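Local coordinates for protein E (Haemophilus influenzae, PDB 3ZH5) that acts as a multifunctional surface adhesin, binding host epithelial cells and host vitronectin, laminin and plasminogen, which aids serum resistance and immune evasion, at residues 109-112 with 113-116; 120-123 with 124-128. All blocks are in the same frame, centred on the assembly; numbering follows the deposited sequence.

Contact 1. Residues 109-112 with 113-116; sequences SLTP and DTTL
L110 and L116 touch across a tight reversal in which the chain leaves a strand extended, turns at D113 with both backbone angles positive (phi 63°, psi 47°), and enters a helix at T115. The two leucines cross at a slant: CD2 of L110 lies 3.8 Å from CB of L116, while CD1 of L110 comes to 3.7 Å from the carbonyl O of L116. Further round the bend, T111 and T114 meet at about a right angle, their methyls touching with CG2 of T111 3.7 Å from CG2 of T114. CG2 of T114 also rests 3.2 Å from O of P112. With chi1 at 73°, T114 tucks OG1 between its own backbone N and carbonyl carbon, and from there the hydroxyl N-caps the helix, bonded to N of Y117. One water spans the bend, accepting from N of T111 at 2.6 Å and donating to OG1 of T114 at 2.9 Å. Held by N of Y117 and by this water, the T114 side chain is likely fixed about its CA-CB bond. A water thus bridges the bend, beside a small apolar contact that the leucines extend onto L80 of strand 79-88.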
loop_
_atom_site.group_PDB
_atom_site.type_symbol
_atom_site.label_atom_id
_atom_site.label_comp_id
_atom_site.label_asym_id
_atom_site.label_seq_id
_atom_site.Cartn_x
_atom_site.Cartn_y
_atom_site.Cartn_z
ATOM N N SER A 109 -14.349 6.077 -2.941
ATOM C CA SER A 109 -14.485 7.251 -2.127
ATOM C C SER A 109 -14.394 6.695 -0.686
ATOM O O SER A 109 -15.248 5.951 -0.276
ATOM C CB SER A 109 -15.828 7.895 -2.397
ATOM O OG SER A 109 -15.984 9.090 -1.678
ATOM N N LEU A 110 -13.329 7.043 0.038
ATOM C CA LEU A 110 -13.009 6.412 1.309
ATOM C C LEU A 110 -14.051 6.744 2.334
ATOM O O LEU A 110 -14.710 7.775 2.261
ATOM C CB LEU A 110 -11.630 6.862 1.815
ATOM C CG LEU A 110 -10.488 6.352 0.916
ATOM C CD1 LEU A 110 -9.177 6.972 1.360
ATOM C CD2 LEU A 110 -10.386 4.834 0.983
ATOM N N THR A 111 -14.182 5.880 3.324
ATOM C CA THR A 111 -15.169 6.116 4.340
ATOM C C THR A 111 -14.502 5.946 5.719
ATOM O O THR A 111 -13.579 5.151 5.886
ATOM C CB THR A 111 -16.409 5.186 4.115
ATOM O OG1 THR A 111 -17.419 5.489 5.085
ATOM C CG2 THR A 111 -16.023 3.726 4.261
ATOM N N PRO A 112 -14.973 6.695 6.718
ATOM C CA PRO A 112 -14.324 6.596 8.028
ATOM C C PRO A 112 -14.221 5.179 8.575
ATOM O O PRO A 112 -14.903 4.241 8.142
ATOM C CB PRO A 112 -15.231 7.435 8.935
ATOM C CG PRO A 112 -15.821 8.434 8.028
ATOM C CD PRO A 112 -16.048 7.699 6.717
ATOM N N ASP A 113 -13.332 5.044 9.542
ATOM C CA ASP A 113 -13.195 3.823 10.318
ATOM C C ASP A 113 -12.776 2.653 9.461
ATOM O O ASP A 113 -13.355 1.564 9.517
ATOM C CB ASP A 113 -14.491 3.477 11.022
ATOM C CG ASP A 113 -14.253 2.584 12.191
ATOM O OD1 ASP A 113 -13.167 2.748 12.787
ATOM O OD2 ASP A 113 -15.109 1.725 12.489
ATOM N N THR A 114 -11.778 2.890 8.636
ATOM C CA THR A 114 -11.312 1.877 7.666
ATOM C C THR A 114 -9.815 2.087 7.499
ATOM O O THR A 114 -9.306 3.164 7.800
ATOM C CB THR A 114 -11.956 1.979 6.247
ATOM O OG1 THR A 114 -11.412 3.118 5.572
ATOM C CG2 THR A 114 -13.463 2.107 6.299
ATOM N N THR A 115 -9.113 1.065 7.019
ATOM C CA THR A 115 -7.660 1.108 7.055
ATOM C C THR A 115 -7.163 2.191 6.127
ATOM O O THR A 115 -6.213 2.947 6.429
ATOM C CB THR A 115 -6.989 -0.218 6.672
ATOM O OG1 THR A 115 -7.382 -1.243 7.598
ATOM C CG2 THR A 115 -5.490 -0.065 6.723
ATOM N N LEU A 116 -7.774 2.290 4.960
ATOM C CA LEU A 116 -7.225 3.227 4.003
ATOM C C LEU A 116 -7.614 4.669 4.333
ATOM O O LEU A 116 -6.886 5.612 3.980
ATOM C CB LEU A 116 -7.604 2.810 2.592
ATOM C CG LEU A 116 -6.670 1.685 2.135
ATOM C CD1 LEU A 116 -7.069 1.102 0.779
ATOM C CD2 LEU A 116 -5.277 2.233 2.065
HETATM O O HOH W 1 -12.817 3.685 3.138
#

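Contact 2. Residues 120-123 with 124-128; sequences AQII and CANYG
The carbonyl oxygen of I122 is gripped twice by N126, whose side-chain ND2 and backbone N both donate to it. The bond from ND2 to O of I122 is the straighter, 2.9 Å long with an N-H...O angle of 173°; it arrives on a lone pair in the carbonyl plane, and the acceptor lies almost in the amide plane of N126. That fixes the amide's rotation and sets it alongside the I122 side chain, ND2 being 4.1 Å from CG2 of I122. CG of N126 stands beside its own backbone N (chi1 -69°), which folds the amide back over the preceding turn.

One residue on, the helix widens into a pi-type turn. O of I123 takes a 2.8 Å bond from N of Y127, plus weak bonds from N of N126 and N of G128. The same oxygen lies at the edge of the Y127 ring, in its plane, 3.4 Å from CD1 of Y127. Earlier in the helix the regular alpha pattern holds, with N of C124 bonded to O of A120 at 2.8 Å.

C124 ties the helix to C75 by a disulfide, and its side chain packs with those of A120 and I123 on L73 of strand 64-74. I123 also reaches I27, V42 and F44, and Y127 lies on I32 and V34 of strand 25-34, so this helix face lies on the sheet.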
loop_
_atom_site.group_PDB
_atom_site.type_symbol
_atom_site.label_atom_id
_atom_site.label_comp_id
_atom_site.label_asym_id
_atom_site.label_seq_id
_atom_site.Cartn_x
_atom_site.Cartn_y
_atom_site.Cartn_z
ATOM N N ALA A 120 -5.220 8.055 4.503
ATOM C CA ALA A 120 -5.509 9.352 3.911
ATOM C C ALA A 120 -5.440 10.489 4.954
ATOM O O ALA A 120 -4.913 11.571 4.666
ATOM C CB ALA A 120 -6.840 9.331 3.217
ATOM N N GLN A 121 -5.925 10.240 6.163
ATOM C CA GLN A 121 -5.797 11.250 7.225
ATOM C C GLN A 121 -4.346 11.565 7.478
ATOM O O GLN A 121 -3.972 12.734 7.666
ATOM C CB GLN A 121 -6.431 10.745 8.540
ATOM C CG GLN A 121 -7.878 10.404 8.363
ATOM C CD GLN A 121 -8.802 11.422 9.002
ATOM O OE1 GLN A 121 -9.239 11.249 10.153
ATOM N NE2 GLN A 121 -9.125 12.483 8.253
ATOM N N ILE A 122 -3.507 10.538 7.505
ATOM C CA ILE A 122 -2.097 10.762 7.790
ATOM C C ILE A 122 -1.420 11.450 6.625
ATOM O O ILE A 122 -0.671 12.411 6.811
ATOM C CB ILE A 122 -1.387 9.466 8.036
ATOM C CG1 ILE A 122 -1.950 8.848 9.349
ATOM C CG2 ILE A 122 0.129 9.667 8.204
ATOM C CD1 ILE A 122 -1.415 7.469 9.718
ATOM N N ILE A 123 -1.676 10.952 5.416
ATOM C CA ILE A 123 -0.981 11.522 4.262
ATOM C C ILE A 123 -1.393 12.966 4.069
ATOM O O ILE A 123 -0.535 13.855 3.895
ATOM C CB ILE A 123 -1.206 10.730 2.979
ATOM C CG1 ILE A 123 -0.327 9.500 2.986
ATOM C CG2 ILE A 123 -0.786 11.578 1.719
ATOM C CD1 ILE A 123 -0.827 8.466 2.024
ATOM N N CYS A 124 -2.690 13.218 4.133
ATOM C CA CYS A 124 -3.188 14.553 3.861
ATOM C C CYS A 124 -2.742 15.546 4.918
ATOM O O CYS A 124 -2.391 16.667 4.589
ATOM C CB CYS A 124 -4.699 14.539 3.701
ATOM S SG CYS A 124 -5.163 13.506 2.249
ATOM N N ALA A 125 -2.752 15.125 6.185
ATOM C CA ALA A 125 -2.244 15.971 7.250
ATOM C C ALA A 125 -0.794 16.379 7.048
ATOM O O ALA A 125 -0.415 17.486 7.445
ATOM C CB ALA A 125 -2.383 15.272 8.590
ATOM N N ASN A 126 0.041 15.486 6.519
ATOM C CA ASN A 126 1.468 15.792 6.466
ATOM C C ASN A 126 1.988 16.281 5.092
ATOM O O ASN A 126 3.025 16.928 5.050
ATOM C CB ASN A 126 2.296 14.614 6.940
ATOM C CG ASN A 126 2.119 14.362 8.460
ATOM O OD1 ASN A 126 2.901 14.818 9.290
ATOM N ND2 ASN A 126 1.042 13.653 8.807
ATOM N N TYR A 127 1.255 15.950 4.039
ATOM C CA TYR A 127 1.677 16.225 2.662
ATOM C C TYR A 127 0.663 17.076 1.888
ATOM O O TYR A 127 1.056 17.877 1.036
ATOM C CB TYR A 127 1.927 14.917 1.926
ATOM C CG TYR A 127 3.037 14.051 2.488
ATOM C CD1 TYR A 127 2.810 13.201 3.576
ATOM C CD2 TYR A 127 4.313 14.082 1.938
ATOM C CE1 TYR A 127 3.798 12.402 4.064
ATOM C CE2 TYR A 127 5.321 13.276 2.432
ATOM C CZ TYR A 127 5.058 12.449 3.504
ATOM O OH TYR A 127 6.055 11.654 4.008
ATOM N N GLY A 128 -0.626 16.898 2.174
ATOM C CA GLY A 128 -1.684 17.761 1.658
ATOM C C GLY A 128 -1.695 19.110 2.373
ATOM O O GLY A 128 -2.239 20.101 1.885
#

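In the fold
From the N terminus, the chain builds most of its antiparallel sheet before either contact appears. Strand 106-109, paired with strand 79-88, then runs into contact 1, which closes the short connection to helix 115-128. Contact 2 follows in series toward the far end of that helix; the two neither nest nor cross, and their centres are about 14 Å apart. They meet directly where CD1 of L110 packs 3.8 Å from CB of A120, so the loop before the helix leans on the helix itself. Contact 1 thus joins the helix start to strands 79-88 and 25-34, while contact 2 fastens its later turns onto the central strands and, through C124, to C75.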